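Local atomic coordinates of histidine-containing phosphotransfer protein (Oryza sativa, PDB entry 1YVI), a protein that relays phosphoryl groups between cytokinin sensor histidine kinases and response regulators, acting as a positive regulator of cytokinin signalling. Residues 16-21 and 25-30; 55-60 and 76-81; 63-68 and 112-117; 91-96 and 121-126. One frame throughout, in Å; residues are numbered along the deposited sequence.

All four contacts join helices of one all-helical chain. Interaction 1 comes first and pairs the two N-terminal helices, 2-19 and 25-34. The other three lie in the HPt four-helix bundle of helices 42-65, 72-89, 92-106 and 110-142. Interactions 2 and 3 share helix 42-65, their segments alternate along the chain, and their centres are about 11 Å apart. Interactions 3 and 4 share helix 110-142, with centres about 17 Å apart. Interaction 1 lies about 30 Å from interaction 3, centre to centre, but touches interaction 4 through Gly21 and Gln92. The bundle that carries His80, the predicted site of phosphorylation, is tied at several levels, and the N-terminal pair joins it near interaction 4.

Interaction 1: 16-21 and 25-30; sequences SMFSQG and EQFQQL
The rings of Phe18 and Phe27 meet obliquely, with centroids 5.8 Å apart and planes at 56°. Phe18 brings its outer end to the rim of Phe27, where Phe18 CZ lies 3.6 Å from Phe27 CD2, near the plane of the Phe27 ring. At the edge of the Phe18 ring, in its plane, sits the backbone Gln28 N, 3.7 Å from Phe18 CZ. The CB of Gln28 lies beside the same ring end. Met17 adds its methyl, CE, at 4.2 Å from Phe27 CZ. Phe27 CG is anti to its backbone N (chi1 179°), which sends the ring across to helix 2-19. That helix ends in a Schellman motif at Gly21, and the chain then turns back into helix 25-34. Val23 in the turn touches Met17 and Phe18, while Phe131 and Met134 of helix 110-142 touch Met17 and Phe27 respectively. With an alanine in place of Phe18, the rim of Phe27 and the start of Gln28 would probably lose their cover. The side-chain contact is mainly apolar and rests on van der Waals fit, with no directional polar bond between the two segments.

Interaction 2: 55-60 and 76-81; sequences DRIINE and DAYVHQ
Tyr78 reaches across to Ile57 and Glu60, and its side chain touches helix 42-65 from root to tip. At the root, Tyr78 CB lies 4.1 Å from Ile57 CG2. Ile57 CG2 also comes obliquely to the ring, 3.9 Å from Tyr78 CD1. The carbonyl oxygen Tyr78 O is nearer still, 3.6 Å from Ile57 CG2. Further out, the ring runs under Glu60. Glu60 CB sits over one face, displaced toward the rim, 3.7 Å from Tyr78 CZ, in a CH-pi contact. At the tip, Tyr78 OH is 4.0 Å from Glu60 CG. The Glu60 chain bends at chi2 (-79°), which turns its carboxylate back almost parallel to the ring, 5° between planes. On its other edge, Tyr78 CD2 packs against Leu64 CD1. One turn further along helix 72-89, Gln81 lays its amide nitrogen NE2 beside Ile57 CD1, 3.8 Å away. Replacing Tyr78 by an alanine would probably uncover Glu60 CB and Ile57 CG2 and open a gap between the two helices beside Leu64. Val79, which points away from this contact, packs instead on Cys98 and Phe101 of helix 92-106. The two short helical segments run antiparallel, at 163°, with axes 9.8 Å apart. This is the pairing of neighbouring helices in the HPt four-helix bundle. The exposed His80, predicted to be the phosphorylated histidine, follows Tyr78 and Val79 on the same helix.

Interaction 3: 63-68 and 112-117; sequences TLLEQP and GCLMAL
Leu65 faces Leu114 across the two backbones, with their CA atoms 7.0 Å apart. Here the last part of helix 42-65 lies beside the first turns of helix 110-142, at one end of the HPt four-helix bundle. The segment 112-117 is regular helix throughout. Further along 63-68 the backbone is extended at Gln67. Arg110 holds this part of the chain, because its guanidinium group is hydrogen-bonded to Leu65 O and Gln67 O.

Leu65 makes the contact from its side and fits among three residues. Its CG is anti to the carbonyl carbon (chi1 -67°), and both methyls reach helix 110-142. Leu65 CD2 presses on Cys113 CB at 3.5 Å, closer than usual carbon packing. Leu65 CD1 lies 3.7 Å from the same Cys113 CB and also meets Leu117 CD2, at 4.2 Å. Lower on the side chain, Leu65 CB is 3.9 Å from Leu114 CD2. Cys113 also touches Phe72, Phe101 and Phe104, so helices 72-89 and 92-106 pack on the same cysteine.

Gln67 also folds back on the chain: its amide NE2 donates to Thr63 O at 2.9 Å. The bond is nearly straight (175°) and comes from above the carbonyl plane, while Glu66 N reaches the same oxygen from the opposite face.

Interaction 4: 91-96 and 121-126; sequences AQKVKF and RNDFYD
Lys93 and Val94 meet Asp123 and Phe124 in an antiparallel helix pairing of the HPt four-helix bundle. The short segments of helices 92-106 and 110-142 run at 168°, with axes 8.7 Å apart. Val94 and Asp123 are directly opposed.

Val94 packs with one methyl. Val94 CG2 is 3.8 Å from Phe124 N and touches Asp123 CB as well. The Phe124 ring leads away from this contact to Ala54 and Ile58 of helix 42-65.

Asp123 crosses Lys93 at about a right angle. Asp123 CG lies 3.9 Å from Lys93 CB, so the carboxylate rests beside the root of the lysine. The Lys93 chain bends at chi3 (82°) and brings its ammonium group near the acid. Lys93 NZ and Asp123 OD1 remain 4.1 Å apart, beyond a salt bridge. A water joins them instead. It accepts from Lys93 NZ at 2.8 Å and donates to Asp123 OD1 at 2.9 Å. Its other proton goes to Asp126 OD2, at 2.8 Å. Thr97 OG1 is in hydrogen-bonding range of both Asp123 OD2 and Lys93 O, and they compete for its single proton.

Asp123 OD1 is held by the water and OD2 shares Thr97 with Lys93 O, so the carboxylate is probably restrained in its rotation. The ammonium group lies near both acids and is linked to them by one water, which probably offsets part of their mutual repulsion.

Interaction 1: 16-21 and 25-30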
loop_
_atom_site.group_PDB
_atom_site.type_symbol
_atom_site.label_atom_id
_atom_site.label_comp_id
_atom_site.label_asym_id
_atom_site.label_seq_id
_atom_site.Cartn_x
_atom_site.Cartn_y
_atom_site.Cartn_z
ATOM N N SER A 16 13.586 -8.874 2.631
ATOM C CA SER A 16 13.893 -7.944 1.552
ATOM C C SER A 16 12.870 -6.769 1.491
ATOM O O SER A 16 13.219 -5.665 1.089
ATOM C CB SER A 16 13.978 -8.704 0.231
ATOM O OG SER A 16 12.664 -8.906 -0.281
ATOM N N MET A 17 11.610 -7.010 1.845
ATOM C CA MET A 17 10.642 -5.904 1.872
ATOM C C MET A 17 11.090 -4.832 2.882
ATOM O O MET A 17 10.982 -3.652 2.596
ATOM C CB MET A 17 9.257 -6.407 2.187
ATOM C CG MET A 17 8.673 -7.215 1.045
ATOM S SD MET A 17 7.364 -8.299 1.593
ATOM C CE MET A 17 6.212 -7.143 2.314
ATOM N N PHE A 18 11.571 -5.257 4.061
ATOM C CA PHE A 18 12.030 -4.303 5.055
ATOM C C PHE A 18 13.380 -3.708 4.613
ATOM O O PHE A 18 13.636 -2.500 4.815
ATOM C CB PHE A 18 12.245 -4.916 6.464
ATOM C CG PHE A 18 10.981 -5.251 7.215
ATOM C CD1 PHE A 18 10.387 -6.517 7.078
ATOM C CD2 PHE A 18 10.411 -4.330 8.103
ATOM C CE1 PHE A 18 9.197 -6.876 7.797
ATOM C CE2 PHE A 18 9.223 -4.659 8.835
ATOM C CZ PHE A 18 8.620 -5.926 8.674
ATOM N N SER A 19 14.269 -4.540 4.071
ATOM C CA SER A 19 15.632 -4.034 3.787
ATOM C C SER A 19 15.617 -3.082 2.592
ATOM O O SER A 19 16.476 -2.175 2.496
ATOM C CB SER A 19 16.668 -5.174 3.628
ATOM O OG SER A 19 16.442 -5.835 2.419
ATOM N N GLN A 20 14.634 -3.259 1.697
ATOM C CA GLN A 20 14.449 -2.317 0.571
ATOM C C GLN A 20 13.637 -1.057 0.892
ATOM O O GLN A 20 13.390 -0.219 0.030
ATOM C CB GLN A 20 13.868 -3.053 -0.614
ATOM C CG GLN A 20 14.876 -4.050 -1.175
ATOM C CD GLN A 20 14.281 -4.997 -2.182
ATOM O OE1 GLN A 20 13.124 -4.867 -2.566
ATOM N NE2 GLN A 20 15.069 -5.974 -2.604
ATOM N N GLY A 21 13.198 -0.944 2.131
ATOM C CA GLY A 21 12.434 0.216 2.567
ATOM C C GLY A 21 10.958 0.245 2.212
ATOM O O GLY A 21 10.335 1.272 2.384
ATOM N N GLU A 25 7.987 -0.468 10.551
ATOM C CA GLU A 25 7.606 -1.172 11.803
ATOM C C GLU A 25 6.126 -1.515 11.908
ATOM O O GLU A 25 5.775 -2.488 12.574
ATOM C CB GLU A 25 8.059 -0.380 13.059
ATOM C CG GLU A 25 7.285 0.969 13.231
ATOM C CD GLU A 25 7.966 1.965 14.163
ATOM O OE1 GLU A 25 8.547 1.535 15.206
ATOM O OE2 GLU A 25 7.899 3.187 13.855
ATOM N N GLN A 26 5.241 -0.725 11.291
ATOM C CA GLN A 26 3.811 -1.001 11.411
ATOM C C GLN A 26 3.516 -2.361 10.778
ATOM O O GLN A 26 2.591 -3.016 11.171
ATOM C CB GLN A 26 2.931 0.096 10.789
ATOM C CG GLN A 26 3.180 1.451 11.409
ATOM C CD GLN A 26 3.009 1.381 12.914
ATOM O OE1 GLN A 26 2.069 0.738 13.409
ATOM N NE2 GLN A 26 3.928 2.012 13.658
ATOM N N PHE A 27 4.286 -2.762 9.774
ATOM C CA PHE A 27 4.016 -4.048 9.134
ATOM C C PHE A 27 4.491 -5.189 10.065
ATOM O O PHE A 27 3.850 -6.259 10.172
ATOM C CB PHE A 27 4.696 -4.136 7.765
ATOM C CG PHE A 27 4.480 -5.438 7.084
ATOM C CD1 PHE A 27 3.252 -5.718 6.437
ATOM C CD2 PHE A 27 5.467 -6.395 7.093
ATOM C CE1 PHE A 27 3.029 -6.940 5.831
ATOM C CE2 PHE A 27 5.252 -7.639 6.487
ATOM C CZ PHE A 27 4.032 -7.910 5.850
ATOM N N GLN A 28 5.635 -4.965 10.697
ATOM C CA GLN A 28 6.120 -5.876 11.734
ATOM C C GLN A 28 5.044 -6.074 12.828
ATOM O O GLN A 28 4.745 -7.204 13.193
ATOM C CB GLN A 28 7.462 -5.389 12.279
ATOM C CG GLN A 28 8.063 -6.297 13.327
ATOM C CD GLN A 28 8.280 -5.543 14.627
ATOM O OE1 GLN A 28 7.366 -5.441 15.468
ATOM N NE2 GLN A 28 9.487 -4.985 14.794
ATOM N N GLN A 29 4.406 -4.998 13.262
ATOM C CA GLN A 29 3.320 -5.095 14.254
ATOM C C GLN A 29 2.088 -5.895 13.811
ATOM O O GLN A 29 1.431 -6.494 14.653
ATOM C CB GLN A 29 2.900 -3.714 14.746
ATOM C CG GLN A 29 3.910 -3.089 15.750
ATOM C CD GLN A 29 3.806 -1.563 15.831
ATOM O OE1 GLN A 29 4.812 -0.868 16.006
ATOM N NE2 GLN A 29 2.589 -1.037 15.696
ATOM N N LEU A 30 1.788 -5.915 12.503
ATOM C CA LEU A 30 0.727 -6.774 11.954
ATOM C C LEU A 30 1.067 -8.227 12.192
ATOM O O LEU A 30 0.185 -9.041 12.477
ATOM C CB LEU A 30 0.564 -6.625 10.434
ATOM C CG LEU A 30 -0.084 -5.400 9.826
ATOM C CD1 LEU A 30 -0.244 -5.683 8.343
ATOM C CD2 LEU A 30 -1.426 -5.162 10.495
#

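Interaction 2: 55-60 and 76-81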
loop_
_atom_site.group_PDB
_atom_site.type_symbol
_atom_site.label_atom_id
_atom_site.label_comp_id
_atom_site.label_asym_id
_atom_site.label_seq_id
_atom_site.Cartn_x
_atom_site.Cartn_y
_atom_site.Cartn_z
ATOM N N ASP A 55 -6.229 0.319 -4.339
ATOM C CA ASP A 55 -6.553 0.340 -5.757
ATOM C C ASP A 55 -7.874 1.101 -6.029
ATOM O O ASP A 55 -7.976 1.904 -6.973
ATOM C CB ASP A 55 -6.670 -1.095 -6.267
ATOM C CG ASP A 55 -7.254 -1.145 -7.673
ATOM O OD1 ASP A 55 -6.528 -0.794 -8.612
ATOM O OD2 ASP A 55 -8.455 -1.454 -7.807
ATOM N N ARG A 56 -8.866 0.862 -5.197
ATOM C CA ARG A 56 -10.143 1.582 -5.275
ATOM C C ARG A 56 -9.963 3.081 -5.078
ATOM O O ARG A 56 -10.570 3.917 -5.800
ATOM C CB ARG A 56 -11.109 1.060 -4.193
ATOM C CG ARG A 56 -12.459 1.684 -4.258
ATOM C CD ARG A 56 -13.384 1.243 -3.142
ATOM N NE ARG A 56 -12.735 1.286 -1.829
ATOM C CZ ARG A 56 -12.695 2.355 -1.045
ATOM N NH1 ARG A 56 -13.261 3.509 -1.407
ATOM N NH2 ARG A 56 -12.083 2.264 0.110
ATOM N N ILE A 57 -9.200 3.467 -4.063
ATOM C CA ILE A 57 -9.011 4.892 -3.795
ATOM C C ILE A 57 -8.196 5.588 -4.892
ATOM O O ILE A 57 -8.454 6.732 -5.223
ATOM C CB ILE A 57 -8.299 5.101 -2.410
ATOM C CG1 ILE A 57 -9.232 4.750 -1.260
ATOM C CG2 ILE A 57 -7.845 6.589 -2.210
ATOM C CD1 ILE A 57 -8.474 4.346 0.019
ATOM N N ILE A 58 -7.118 4.958 -5.327
ATOM C CA ILE A 58 -6.317 5.515 -6.442
ATOM C C ILE A 58 -7.259 5.786 -7.631
ATOM O O ILE A 58 -7.239 6.868 -8.233
ATOM C CB ILE A 58 -5.190 4.540 -6.857
ATOM C CG1 ILE A 58 -4.115 4.528 -5.740
ATOM C CG2 ILE A 58 -4.644 4.896 -8.295
ATOM C CD1 ILE A 58 -3.038 3.472 -5.848
ATOM N N ASN A 59 -8.122 4.815 -7.944
ATOM C CA ASN A 59 -9.057 4.990 -9.069
ATOM C C ASN A 59 -10.064 6.077 -8.802
ATOM O O ASN A 59 -10.399 6.816 -9.722
ATOM C CB ASN A 59 -9.780 3.699 -9.381
ATOM C CG ASN A 59 -8.849 2.638 -9.931
ATOM O OD1 ASN A 59 -7.834 2.946 -10.539
ATOM N ND2 ASN A 59 -9.227 1.365 -9.747
ATOM N N GLU A 60 -10.526 6.243 -7.556
ATOM C CA GLU A 60 -11.445 7.373 -7.247
ATOM C C GLU A 60 -10.768 8.737 -7.393
ATOM O O GLU A 60 -11.394 9.714 -7.831
ATOM C CB GLU A 60 -12.054 7.304 -5.820
ATOM C CG GLU A 60 -12.847 6.063 -5.523
ATOM C CD GLU A 60 -14.266 6.036 -6.088
ATOM O OE1 GLU A 60 -14.654 6.969 -6.838
ATOM O OE2 GLU A 60 -14.996 5.054 -5.766
ATOM N N ASP A 76 -7.904 15.742 -1.597
ATOM C CA ASP A 76 -7.076 15.803 -0.408
ATOM C C ASP A 76 -7.621 14.784 0.619
ATOM O O ASP A 76 -6.859 14.034 1.238
ATOM C CB ASP A 76 -7.180 17.243 0.104
ATOM C CG ASP A 76 -6.050 17.664 1.009
ATOM O OD1 ASP A 76 -5.122 16.903 1.313
ATOM O OD2 ASP A 76 -6.122 18.820 1.472
ATOM N N ALA A 77 -8.934 14.772 0.812
ATOM C CA ALA A 77 -9.580 13.782 1.724
ATOM C C ALA A 77 -9.272 12.341 1.297
ATOM O O ALA A 77 -8.992 11.550 2.164
ATOM C CB ALA A 77 -11.095 13.987 1.766
ATOM N N TYR A 78 -9.381 11.990 -0.009
ATOM C CA TYR A 78 -9.031 10.618 -0.456
ATOM C C TYR A 78 -7.567 10.272 -0.249
ATOM O O TYR A 78 -7.225 9.159 0.163
ATOM C CB TYR A 78 -9.318 10.393 -1.934
ATOM C CG TYR A 78 -10.727 9.918 -2.194
ATOM C CD1 TYR A 78 -11.166 8.675 -1.759
ATOM C CD2 TYR A 78 -11.580 10.675 -2.937
ATOM C CE1 TYR A 78 -12.473 8.230 -2.049
ATOM C CE2 TYR A 78 -12.873 10.256 -3.214
ATOM C CZ TYR A 78 -13.299 9.022 -2.794
ATOM O OH TYR A 78 -14.597 8.697 -3.048
ATOM N N VAL A 79 -6.691 11.215 -0.575
ATOM C CA VAL A 79 -5.253 11.031 -0.317
ATOM C C VAL A 79 -5.011 10.805 1.197
ATOM O O VAL A 79 -4.194 10.008 1.604
ATOM C CB VAL A 79 -4.454 12.274 -0.905
ATOM C CG1 VAL A 79 -3.010 12.306 -0.401
ATOM C CG2 VAL A 79 -4.553 12.190 -2.472
ATOM N N HIS A 80 -5.736 11.533 2.034
ATOM C CA HIS A 80 -5.570 11.408 3.466
ATOM C C HIS A 80 -6.004 10.004 3.898
ATOM O O HIS A 80 -5.378 9.391 4.734
ATOM C CB HIS A 80 -6.463 12.466 4.161
ATOM C CG HIS A 80 -6.361 12.465 5.662
ATOM N ND1 HIS A 80 -7.307 11.857 6.475
ATOM C CD2 HIS A 80 -5.418 12.982 6.496
ATOM C CE1 HIS A 80 -6.934 11.973 7.743
ATOM N NE2 HIS A 80 -5.807 12.675 7.786
ATOM N N GLN A 81 -7.095 9.503 3.325
ATOM C CA GLN A 81 -7.521 8.120 3.608
ATOM C C GLN A 81 -6.434 7.134 3.218
ATOM O O GLN A 81 -6.207 6.186 3.951
ATOM C CB GLN A 81 -8.741 7.719 2.792
ATOM C CG GLN A 81 -9.983 8.269 3.225
ATOM C CD GLN A 81 -11.175 7.415 2.756
ATOM O OE1 GLN A 81 -12.230 7.446 3.385
ATOM N NE2 GLN A 81 -11.022 6.691 1.651
#

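Interaction 3: 63-68 and 112-117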
loop_
_atom_site.group_PDB
_atom_site.type_symbol
_atom_site.label_atom_id
_atom_site.label_comp_id
_atom_site.label_asym_id
_atom_site.label_seq_id
_atom_site.Cartn_x
_atom_site.Cartn_y
_atom_site.Cartn_z
ATOM N N THR A 63 -10.441 9.599 -11.111
ATOM C CA THR A 63 -11.728 10.101 -11.580
ATOM C C THR A 63 -11.984 11.540 -11.197
ATOM O O THR A 63 -12.436 12.337 -12.045
ATOM C CB THR A 63 -12.907 9.210 -11.098
ATOM O OG1 THR A 63 -12.718 7.927 -11.651
ATOM C CG2 THR A 63 -14.269 9.753 -11.521
ATOM N N LEU A 64 -11.690 11.901 -9.946
ATOM C CA LEU A 64 -11.843 13.273 -9.530
ATOM C C LEU A 64 -10.973 14.206 -10.366
ATOM O O LEU A 64 -11.379 15.364 -10.708
ATOM C CB LEU A 64 -11.525 13.435 -8.031
ATOM C CG LEU A 64 -12.441 12.766 -6.980
ATOM C CD1 LEU A 64 -11.755 12.886 -5.608
ATOM C CD2 LEU A 64 -13.788 13.476 -6.963
ATOM N N LEU A 65 -9.782 13.721 -10.722
ATOM C CA LEU A 65 -8.802 14.550 -11.466
ATOM C C LEU A 65 -9.085 14.661 -12.964
ATOM O O LEU A 65 -8.450 15.480 -13.664
ATOM C CB LEU A 65 -7.388 13.997 -11.252
ATOM C CG LEU A 65 -6.841 14.127 -9.817
ATOM C CD1 LEU A 65 -5.452 13.432 -9.709
ATOM C CD2 LEU A 65 -6.762 15.618 -9.421
ATOM N N GLU A 66 -10.028 13.850 -13.434
ATOM C CA GLU A 66 -10.585 13.882 -14.810
ATOM C C GLU A 66 -11.757 14.874 -14.930
ATOM O O GLU A 66 -12.215 15.120 -16.023
ATOM C CB GLU A 66 -11.025 12.453 -15.233
ATOM C CG GLU A 66 -9.782 11.526 -15.461
ATOM C CD GLU A 66 -10.047 9.995 -15.505
ATOM O OE1 GLU A 66 -11.229 9.584 -15.708
ATOM O OE2 GLU A 66 -9.030 9.201 -15.342
ATOM N N GLN A 67 -12.229 15.477 -13.827
ATOM C CA GLN A 67 -13.444 16.334 -13.936
ATOM C C GLN A 67 -13.138 17.734 -14.492
ATOM O O GLN A 67 -12.061 18.245 -14.260
ATOM C CB GLN A 67 -14.148 16.483 -12.595
ATOM C CG GLN A 67 -14.589 15.176 -11.984
ATOM C CD GLN A 67 -15.403 14.331 -12.945
ATOM O OE1 GLN A 67 -16.482 14.746 -13.389
ATOM N NE2 GLN A 67 -14.878 13.143 -13.298
ATOM N N PRO A 68 -14.098 18.375 -15.199
ATOM C CA PRO A 68 -13.841 19.752 -15.681
ATOM C C PRO A 68 -13.443 20.693 -14.551
ATOM O O PRO A 68 -12.502 21.454 -14.678
ATOM C CB PRO A 68 -15.221 20.191 -16.267
ATOM C CG PRO A 68 -15.894 18.979 -16.634
ATOM C CD PRO A 68 -15.427 17.897 -15.636
ATOM N N GLY A 112 -0.219 18.743 -10.963
ATOM C CA GLY A 112 0.614 18.293 -9.856
ATOM C C GLY A 112 0.008 17.037 -9.166
ATOM O O GLY A 112 0.719 16.115 -8.819
ATOM N N CYS A 113 -1.302 17.053 -8.934
ATOM C CA CYS A 113 -2.056 15.908 -8.370
ATOM C C CYS A 113 -1.884 14.695 -9.292
ATOM O O CYS A 113 -1.618 13.598 -8.797
ATOM C CB CYS A 113 -3.544 16.270 -8.227
ATOM S SG CYS A 113 -3.847 17.458 -6.874
ATOM N N LEU A 114 -1.985 14.901 -10.613
ATOM C CA LEU A 114 -1.814 13.812 -11.578
ATOM C C LEU A 114 -0.428 13.225 -11.525
ATOM O O LEU A 114 -0.268 12.003 -11.560
ATOM C CB LEU A 114 -2.244 14.221 -13.009
ATOM C CG LEU A 114 -3.733 14.246 -13.327
ATOM C CD1 LEU A 114 -3.972 15.016 -14.666
ATOM C CD2 LEU A 114 -4.350 12.876 -13.423
ATOM N N MET A 115 0.582 14.070 -11.383
ATOM C CA MET A 115 1.987 13.605 -11.319
ATOM C C MET A 115 2.239 12.944 -9.985
ATOM O O MET A 115 2.916 11.904 -9.926
ATOM C CB MET A 115 2.998 14.755 -11.486
ATOM C CG MET A 115 3.179 15.278 -12.936
ATOM S SD MET A 115 4.687 16.315 -12.949
ATOM C CE MET A 115 6.027 15.089 -12.937
ATOM N N ALA A 116 1.615 13.461 -8.930
ATOM C CA ALA A 116 1.719 12.809 -7.605
ATOM C C ALA A 116 1.032 11.413 -7.576
ATOM O O ALA A 116 1.548 10.464 -6.975
ATOM C CB ALA A 116 1.159 13.747 -6.486
ATOM N N LEU A 117 -0.127 11.319 -8.243
ATOM C CA LEU A 117 -0.866 10.064 -8.298
ATOM C C LEU A 117 -0.088 9.017 -9.073
ATOM O O LEU A 117 -0.097 7.827 -8.691
ATOM C CB LEU A 117 -2.255 10.240 -8.909
ATOM C CG LEU A 117 -3.206 9.021 -8.718
ATOM C CD1 LEU A 117 -3.483 8.790 -7.185
ATOM C CD2 LEU A 117 -4.481 9.386 -9.519
#

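Interaction 4: 91-96 and 121-126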
loop_
_atom_site.group_PDB
_atom_site.type_symbol
_atom_site.label_atom_id
_atom_site.label_comp_id
_atom_site.label_asym_id
_atom_site.label_seq_id
_atom_site.Cartn_x
_atom_site.Cartn_y
_atom_site.Cartn_z
ATOM N N ALA A 91 2.949 0.581 4.745
ATOM C CA ALA A 91 3.364 0.876 3.390
ATOM C C ALA A 91 3.939 2.281 3.405
ATOM O O ALA A 91 3.299 3.225 2.919
ATOM C CB ALA A 91 2.153 0.801 2.469
ATOM N N GLN A 92 5.139 2.438 3.956
ATOM C CA GLN A 92 5.616 3.781 4.310
ATOM C C GLN A 92 5.855 4.660 3.074
ATOM O O GLN A 92 5.726 5.885 3.134
ATOM C CB GLN A 92 6.899 3.696 5.168
ATOM C CG GLN A 92 8.168 3.286 4.395
ATOM C CD GLN A 92 9.429 3.249 5.283
ATOM O OE1 GLN A 92 9.430 3.770 6.376
ATOM N NE2 GLN A 92 10.474 2.602 4.808
ATOM N N LYS A 93 6.243 4.067 1.961
ATOM C CA LYS A 93 6.550 4.915 0.768
ATOM C C LYS A 93 5.252 5.472 0.180
ATOM O O LYS A 93 5.189 6.606 -0.239
ATOM C CB LYS A 93 7.345 4.092 -0.275
ATOM C CG LYS A 93 8.797 3.712 0.242
ATOM C CD LYS A 93 9.567 3.027 -0.799
ATOM C CE LYS A 93 10.223 3.985 -1.802
ATOM N NZ LYS A 93 10.852 3.084 -2.848
ATOM N N VAL A 94 4.197 4.658 0.150
ATOM C CA VAL A 94 2.911 5.174 -0.306
ATOM C C VAL A 94 2.525 6.301 0.672
ATOM O O VAL A 94 2.087 7.372 0.281
ATOM C CB VAL A 94 1.852 4.051 -0.324
ATOM C CG1 VAL A 94 0.454 4.577 -0.685
ATOM C CG2 VAL A 94 2.292 2.923 -1.278
ATOM N N LYS A 95 2.681 6.039 1.968
ATOM C CA LYS A 95 2.339 7.048 2.973
ATOM C C LYS A 95 3.102 8.368 2.727
ATOM O O LYS A 95 2.497 9.445 2.773
ATOM C CB LYS A 95 2.610 6.483 4.411
ATOM C CG LYS A 95 2.349 7.503 5.480
ATOM C CD LYS A 95 2.861 7.068 6.842
ATOM C CE LYS A 95 4.381 7.146 6.894
ATOM N NZ LYS A 95 4.913 6.371 8.060
ATOM N N PHE A 96 4.420 8.319 2.528
ATOM C CA PHE A 96 5.157 9.574 2.369
ATOM C C PHE A 96 4.782 10.317 1.110
ATOM O O PHE A 96 4.716 11.545 1.133
ATOM C CB PHE A 96 6.672 9.397 2.455
ATOM C CG PHE A 96 7.119 8.836 3.751
ATOM C CD1 PHE A 96 6.603 9.324 4.915
ATOM C CD2 PHE A 96 8.015 7.791 3.796
ATOM C CE1 PHE A 96 6.983 8.777 6.140
ATOM C CE2 PHE A 96 8.394 7.265 5.013
ATOM C CZ PHE A 96 7.873 7.760 6.165
ATOM N N ARG A 121 1.027 5.396 -7.682
ATOM C CA ARG A 121 0.871 4.122 -8.358
ATOM C C ARG A 121 2.208 3.395 -8.353
ATOM O O ARG A 121 2.257 2.195 -8.044
ATOM C CB ARG A 121 0.428 4.360 -9.792
ATOM C CG ARG A 121 -1.051 4.577 -9.929
ATOM C CD ARG A 121 -1.448 4.483 -11.439
ATOM N NE ARG A 121 -2.807 4.977 -11.545
ATOM C CZ ARG A 121 -3.134 6.248 -11.835
ATOM N NH1 ARG A 121 -2.189 7.139 -12.108
ATOM N NH2 ARG A 121 -4.421 6.596 -11.896
ATOM N N ASN A 122 3.305 4.122 -8.646
ATOM C CA ASN A 122 4.665 3.475 -8.667
ATOM C C ASN A 122 4.922 2.754 -7.331
ATOM O O ASN A 122 5.273 1.564 -7.315
ATOM C CB ASN A 122 5.757 4.518 -8.911
ATOM C CG ASN A 122 5.680 5.107 -10.328
ATOM O OD1 ASN A 122 4.902 4.631 -11.164
ATOM N ND2 ASN A 122 6.470 6.150 -10.580
ATOM N N ASP A 123 4.738 3.474 -6.226
ATOM C CA ASP A 123 5.007 2.911 -4.881
ATOM C C ASP A 123 4.011 1.809 -4.515
ATOM O O ASP A 123 4.391 0.814 -3.924
ATOM C CB ASP A 123 4.940 4.031 -3.819
ATOM C CG ASP A 123 6.169 4.998 -3.896
ATOM O OD1 ASP A 123 7.304 4.590 -4.267
ATOM O OD2 ASP A 123 5.975 6.152 -3.542
ATOM N N PHE A 124 2.739 1.985 -4.893
ATOM C CA PHE A 124 1.730 0.953 -4.627
ATOM C C PHE A 124 2.053 -0.327 -5.408
ATOM O O PHE A 124 1.952 -1.442 -4.874
ATOM C CB PHE A 124 0.327 1.463 -5.007
ATOM C CG PHE A 124 -0.726 0.408 -4.948
ATOM C CD1 PHE A 124 -1.028 -0.205 -3.724
ATOM C CD2 PHE A 124 -1.371 -0.014 -6.087
ATOM C CE1 PHE A 124 -1.997 -1.210 -3.655
ATOM C CE2 PHE A 124 -2.322 -1.039 -6.034
ATOM C CZ PHE A 124 -2.638 -1.614 -4.813
ATOM N N TYR A 125 2.384 -0.194 -6.689
ATOM C CA TYR A 125 2.664 -1.404 -7.483
ATOM C C TYR A 125 3.929 -2.133 -7.068
ATOM O O TYR A 125 3.994 -3.369 -7.225
ATOM C CB TYR A 125 2.610 -1.121 -9.019
ATOM C CG TYR A 125 1.139 -0.988 -9.433
ATOM C CD1 TYR A 125 0.310 -2.137 -9.477
ATOM C CD2 TYR A 125 0.560 0.265 -9.692
ATOM C CE1 TYR A 125 -1.060 -2.063 -9.813
ATOM C CE2 TYR A 125 -0.870 0.357 -10.025
ATOM C CZ TYR A 125 -1.638 -0.802 -10.072
ATOM O OH TYR A 125 -2.976 -0.742 -10.386
ATOM N N ASP A 126 4.954 -1.391 -6.632
ATOM C CA ASP A 126 6.170 -2.032 -6.076
ATOM C C ASP A 126 5.789 -2.864 -4.878
ATOM O O ASP A 126 6.235 -3.998 -4.751
ATOM C CB ASP A 126 7.172 -1.025 -5.502
ATOM C CG ASP A 126 8.082 -0.392 -6.559
ATOM O OD1 ASP A 126 8.057 -0.841 -7.726
ATOM O OD2 ASP A 126 8.772 0.588 -6.197
HETATM O O HOH W 1 8.439 1.930 -3.743
#